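Local coordinates for protein aldehyde dehydrogenase (Anabaena variabilis, PDB 4H7N) that probably catalyses the NAD+-dependent oxidation of aldehydes to carboxylic acids, at residues A[400-405]-A[417-421]; A[40-44]-A[181-185]. All blocks are in the same frame, centred on the assembly; numbering follows the deposited sequence.

Contact 1: A[400-405]-A[417-421]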
loop_
_atom_site.group_PDB
_atom_site.type_symbol
_atom_site.label_atom_id
_atom_site.label_comp_id
_atom_site.label_asym_id
_atom_site.label_seq_id
_atom_site.Cartn_x
_atom_site.Cartn_y
_atom_site.Cartn_z
ATOM N N SER A 400 5.302 -35.027 8.976
ATOM C CA SER A 400 3.881 -34.787 8.834
ATOM C C SER A 400 3.678 -33.319 8.583
ATOM O O SER A 400 4.517 -32.524 8.965
ATOM C CB SER A 400 3.133 -35.206 10.115
ATOM O OG SER A 400 3.381 -34.239 11.151
ATOM N N GLU A 401 2.557 -32.952 7.977
ATOM C CA GLU A 401 2.304 -31.563 7.742
ATOM C C GLU A 401 2.153 -30.800 9.067
ATOM O O GLU A 401 2.639 -29.687 9.178
ATOM C CB GLU A 401 1.137 -31.328 6.775
ATOM C CG GLU A 401 -0.243 -31.311 7.398
ATOM C CD GLU A 401 -1.371 -31.015 6.401
ATOM O OE1 GLU A 401 -1.346 -31.536 5.263
ATOM O OE2 GLU A 401 -2.313 -30.288 6.798
ATOM N N ASP A 402 1.493 -31.380 10.067
ATOM C CA ASP A 402 1.303 -30.638 11.341
ATOM C C ASP A 402 2.598 -30.345 12.083
ATOM O O ASP A 402 2.780 -29.242 12.608
ATOM C CB ASP A 402 0.248 -31.288 12.245
ATOM C CG ASP A 402 -1.167 -31.111 11.674
ATOM O OD1 ASP A 402 -1.436 -30.104 10.946
ATOM O OD2 ASP A 402 -2.009 -31.994 11.920
ATOM N N GLU A 403 3.540 -31.272 12.045
ATOM C CA GLU A 403 4.862 -30.974 12.608
ATOM C C GLU A 403 5.608 -29.804 11.900
ATOM O O GLU A 403 6.135 -28.889 12.551
ATOM C CB GLU A 403 5.717 -32.240 12.630
ATOM C CG GLU A 403 6.954 -32.069 13.471
ATOM C CD GLU A 403 7.892 -33.248 13.416
ATOM O OE1 GLU A 403 7.614 -34.279 12.756
ATOM O OE2 GLU A 403 8.931 -33.116 14.079
ATOM N N ALA A 404 5.641 -29.840 10.564
ATOM C CA ALA A 404 6.234 -28.790 9.789
ATOM C C ALA A 404 5.509 -27.458 10.032
ATOM O O ALA A 404 6.155 -26.399 10.202
ATOM C CB ALA A 404 6.211 -29.157 8.303
ATOM N N LEU A 405 4.184 -27.483 10.044
ATOM C CA LEU A 405 3.436 -26.233 10.161
ATOM C C LEU A 405 3.750 -25.540 11.490
ATOM O O LEU A 405 3.873 -24.277 11.535
ATOM C CB LEU A 405 1.929 -26.437 9.989
ATOM C CG LEU A 405 1.384 -26.624 8.554
ATOM C CD1 LEU A 405 -0.018 -27.202 8.613
ATOM C CD2 LEU A 405 1.364 -25.343 7.758
ATOM N N SER A 417 6.813 -23.013 2.153
ATOM C CA SER A 417 6.550 -24.328 1.525
ATOM C C SER A 417 6.687 -25.415 2.573
ATOM O O SER A 417 7.613 -25.364 3.366
ATOM C CB SER A 417 7.538 -24.550 0.376
ATOM O OG SER A 417 7.276 -23.663 -0.718
ATOM N N ILE A 418 5.764 -26.392 2.553
ATOM C CA ILE A 418 5.665 -27.384 3.560
ATOM C C ILE A 418 5.841 -28.772 2.912
ATOM O O ILE A 418 5.053 -29.170 2.036
ATOM C CB ILE A 418 4.280 -27.333 4.271
ATOM C CG1 ILE A 418 4.020 -25.940 4.893
ATOM C CG2 ILE A 418 4.254 -28.396 5.328
ATOM C CD1 ILE A 418 4.954 -25.566 6.039
ATOM N N ASN A 419 6.923 -29.448 3.295
ATOM C CA ASN A 419 7.332 -30.738 2.685
ATOM C C ASN A 419 7.654 -30.620 1.221
ATOM O O ASN A 419 7.655 -31.586 0.506
ATOM C CB ASN A 419 6.307 -31.816 3.005
ATOM C CG ASN A 419 6.338 -32.139 4.470
ATOM O OD1 ASN A 419 7.374 -31.965 5.092
ATOM N ND2 ASN A 419 5.229 -32.570 5.037
ATOM N N ASP A 420 7.998 -29.400 0.838
ATOM C CA ASP A 420 8.473 -29.043 -0.484
ATOM C C ASP A 420 9.262 -27.742 -0.377
ATOM O O ASP A 420 9.342 -27.151 0.719
ATOM C CB ASP A 420 7.287 -28.867 -1.405
ATOM C CG ASP A 420 7.599 -29.216 -2.830
ATOM O OD1 ASP A 420 8.779 -29.035 -3.264
ATOM O OD2 ASP A 420 6.638 -29.642 -3.524
ATOM N N ALA A 421 9.880 -27.298 -1.483
ATOM C CA ALA A 421 10.651 -26.050 -1.455
ATOM C C ALA A 421 10.379 -25.219 -2.674
ATOM O O ALA A 421 10.153 -25.758 -3.769
ATOM C CB ALA A 421 12.156 -26.325 -1.351
#

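Contact 2: A[40-44]-A[181-185]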
loop_
_atom_site.group_PDB
_atom_site.type_symbol
_atom_site.label_atom_id
_atom_site.label_comp_id
_atom_site.label_asym_id
_atom_site.label_seq_id
_atom_site.Cartn_x
_atom_site.Cartn_y
_atom_site.Cartn_z
ATOM N N ALA A 40 -3.686 7.608 -24.760
ATOM C CA ALA A 40 -4.345 6.401 -25.235
ATOM C C ALA A 40 -5.090 5.645 -24.123
ATOM O O ALA A 40 -5.953 4.802 -24.412
ATOM C CB ALA A 40 -3.319 5.479 -25.884
ATOM N N GLN A 41 -4.736 5.928 -22.858
ATOM C CA GLN A 41 -5.286 5.216 -21.723
ATOM C C GLN A 41 -6.789 5.396 -21.517
ATOM O O GLN A 41 -7.447 4.478 -21.077
ATOM C CB GLN A 41 -4.526 5.621 -20.444
ATOM C CG GLN A 41 -4.888 4.812 -19.212
ATOM C CD GLN A 41 -6.057 5.375 -18.475
ATOM O OE1 GLN A 41 -6.284 6.562 -18.517
ATOM N NE2 GLN A 41 -6.815 4.514 -17.785
ATOM N N SER A 42 -7.329 6.557 -21.841
ATOM C CA SER A 42 -8.771 6.786 -21.712
ATOM C C SER A 42 -9.589 5.813 -22.522
ATOM O O SER A 42 -10.512 5.213 -22.002
ATOM C CB SER A 42 -9.122 8.198 -22.129
ATOM O OG SER A 42 -8.348 9.123 -21.354
ATOM N N ARG A 43 -9.245 5.654 -23.793
ATOM C CA ARG A 43 -9.939 4.704 -24.642
ATOM C C ARG A 43 -9.761 3.273 -24.134
ATOM O O ARG A 43 -10.710 2.515 -24.110
ATOM C CB ARG A 43 -9.401 4.779 -26.074
ATOM C CG ARG A 43 -10.174 3.910 -27.032
ATOM C CD ARG A 43 -9.479 3.733 -28.380
ATOM N NE ARG A 43 -10.245 2.701 -29.045
ATOM C CZ ARG A 43 -11.393 2.908 -29.682
ATOM N NH1 ARG A 43 -11.876 4.131 -29.828
ATOM N NH2 ARG A 43 -12.045 1.883 -30.210
ATOM N N TRP A 44 -8.539 2.912 -23.727
ATOM C CA TRP A 44 -8.291 1.595 -23.093
ATOM C C TRP A 44 -9.197 1.322 -21.846
ATOM O O TRP A 44 -9.819 0.254 -21.721
ATOM C CB TRP A 44 -6.800 1.455 -22.793
ATOM C CG TRP A 44 -6.343 0.244 -22.209
ATOM C CD1 TRP A 44 -5.778 0.123 -20.970
ATOM C CD2 TRP A 44 -6.324 -1.065 -22.790
ATOM N NE1 TRP A 44 -5.418 -1.174 -20.747
ATOM C CE2 TRP A 44 -5.717 -1.925 -21.847
ATOM C CE3 TRP A 44 -6.734 -1.591 -24.016
ATOM C CZ2 TRP A 44 -5.585 -3.272 -22.050
ATOM C CZ3 TRP A 44 -6.544 -2.941 -24.240
ATOM C CH2 TRP A 44 -5.999 -3.766 -23.243
ATOM N N GLU A 181 -5.458 -1.866 -30.354
ATOM C CA GLU A 181 -5.915 -1.286 -29.085
ATOM C C GLU A 181 -4.888 -1.359 -27.928
ATOM O O GLU A 181 -5.044 -0.686 -26.944
ATOM C CB GLU A 181 -7.215 -1.947 -28.674
ATOM C CG GLU A 181 -8.326 -1.765 -29.713
ATOM C CD GLU A 181 -9.043 -0.411 -29.634
ATOM O OE1 GLU A 181 -8.577 0.537 -28.923
ATOM O OE2 GLU A 181 -10.119 -0.299 -30.282
ATOM N N LEU A 182 -3.826 -2.136 -28.062
ATOM C CA LEU A 182 -2.878 -2.312 -26.973
ATOM C C LEU A 182 -1.591 -1.570 -27.214
ATOM O O LEU A 182 -0.866 -1.248 -26.273
ATOM C CB LEU A 182 -2.584 -3.780 -26.820
ATOM C CG LEU A 182 -1.837 -4.318 -25.616
ATOM C CD1 LEU A 182 -2.577 -4.021 -24.326
ATOM C CD2 LEU A 182 -1.697 -5.814 -25.793
ATOM N N ARG A 183 -1.301 -1.289 -28.479
ATOM C CA ARG A 183 0.046 -0.934 -28.853
ATOM C C ARG A 183 0.383 0.485 -28.442
ATOM O O ARG A 183 1.534 0.821 -28.365
ATOM C CB ARG A 183 0.269 -1.090 -30.381
ATOM C CG ARG A 183 -0.645 -0.231 -31.248
ATOM C CD ARG A 183 -0.192 -0.163 -32.712
ATOM N NE ARG A 183 1.190 0.327 -32.805
ATOM C CZ ARG A 183 1.874 0.474 -33.932
ATOM N NH1 ARG A 183 1.319 0.190 -35.115
ATOM N NH2 ARG A 183 3.123 0.915 -33.869
ATOM N N ASP A 184 -0.595 1.316 -28.147
ATOM C CA ASP A 184 -0.271 2.616 -27.571
ATOM C C ASP A 184 -0.426 2.703 -26.043
ATOM O O ASP A 184 -0.114 3.740 -25.467
ATOM C CB ASP A 184 -1.075 3.686 -28.247
ATOM C CG ASP A 184 -0.728 3.801 -29.728
ATOM O OD1 ASP A 184 0.467 3.870 -30.090
ATOM O OD2 ASP A 184 -1.666 3.797 -30.515
ATOM N N VAL A 185 -0.806 1.617 -25.389
ATOM C CA VAL A 185 -0.857 1.597 -23.921
ATOM C C VAL A 185 0.107 0.673 -23.207
ATOM O O VAL A 185 0.216 0.757 -21.973
ATOM C CB VAL A 185 -2.281 1.344 -23.340
ATOM C CG1 VAL A 185 -3.218 2.470 -23.751
ATOM C CG2 VAL A 185 -2.823 -0.018 -23.708
#

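Contact 1: A[400-405]-A[417-421]
Ile418 meets the first turn of helix 401-408 through Ala404 and Leu405, closing a beta-alpha-beta unit in which strand 393-397, that helix and strand 415-418 follow one another. Followed outward from CB, Ile418 splits at once into two arms. The methyl CG2, set anti to the backbone N by the same torsion that places CG1 beside it (chi1 -58°), reaches the helix and rests 3.6 Å from Ala404 CB. The longer arm serves Leu405: Ile418 CG1 lies 4.0 Å from Leu405 CD2, and the terminal CD1 stays at the same methyl. The two side chains cross at about a right angle, and Leu405 CD2 faces two successive carbons of the isoleucine. Alanine suits position 404 because its single methyl, pointing at the strand, lets the helix come close; Ala404 and Ile418 CA atoms are 6.4 Å apart. The branched isoleucine suits a strand residue that meets two helix residues, one with each arm. Ile461 of the second subunit also packs on it, and Ser417 and Ile418 pair in parallel with a strand of that chain, so the sheet continues across the dimer interface.

Asn419, just past the strand, has a positive phi (62°), a conformation asparagine tolerates better than most residues. Its OD1 accepts a hydrogen bond from Ala398 N, which ties the end of this strand to the loop leading into the helix and leaves the amide nitrogen turned to the helix start. There ND2 lies 3.9 Å from Ser400 C, a packing contact. Ser400 itself is the N-cap: its OG accepts from Glu403 N at 3.1 Å, with a nearly straight angle of 164° at the hydrogen.

Contact 2: A[40-44]-A[181-185]
Arg43 and Glu181 form a two-pronged salt bridge between helix 27-46 and the loop before strand 186-188. The guanidinium uses its side-on edge: NE donates to Glu181 OE1 at 2.7 Å and NH2 to Glu181 OE2 at 2.9 Å, each oxygen offering its syn lone pair. The two flat groups are only 13° apart, which lets both bonds form together and limits rotation of either group. Arg43 reaches this far because its chain is extended from CG to NE, whereas Glu181 is bent at chi2 (-81°); the two side chains cross at about a right angle, yet their flat ends are nearly coplanar. Long charged chains suit this more exposed part of the contact, where the opposite charges satisfy each other.

Next to the salt bridge the contact turns apolar. Val185 CG2 sits over one face of the Trp44 indole, 3.8 Å from the centroid of the five-membered ring and close to its normal, a CH-pi contact. Its other methyl, CG1, packs 3.7 Å from Ala40 CB, a residue small enough to admit the loop. Leu182 runs alongside the tryptophan, with CD1 3.6 Å from Trp44 CH2. A broad ring therefore gives one side chain enough surface to receive both aliphatic residues. The indole's NE1 is directed to Leu151 O in a weak hydrogen bond, while Trp44 O accepts from Arg52 NH1. The buried amide of Gln41 turns away from the loop; its NE2 donates to Gly154 O and to Gln45 OE1.

Helix 48-64 also meets this contact: Trp44 and Leu182 both touch Thr55, and Leu182 packs on Leu176 of helix 169-176. Val185 leads into strand 186-188, its backbone hydrogen-bonded to Val157 of strand 156-161, so helix 27-46 is packed against the loop that enters strand 186-188, with Gln41 also touching strand 118-134.

From the N terminus, the chain first forms helix 27-46 and, after 136 intervening residues, returns at 181-185 to close contact 2. This long loop includes three strands of the first mixed sheet and several helices. The chain then passes the predicted active-site residue Glu232 and builds the second mixed sheet before contact 1 closes a loop with only 11 residues between its segments, inside one beta-alpha-beta unit. The two loops are in series, neither nested nor crossing. Their centres lie 46 Å apart on opposite sides of the chain's centre: contact 2 joins an N-terminal helix to the loop entering a strand of the first sheet, contact 1 the second sheet's strand that is outermost within this chain to its helix.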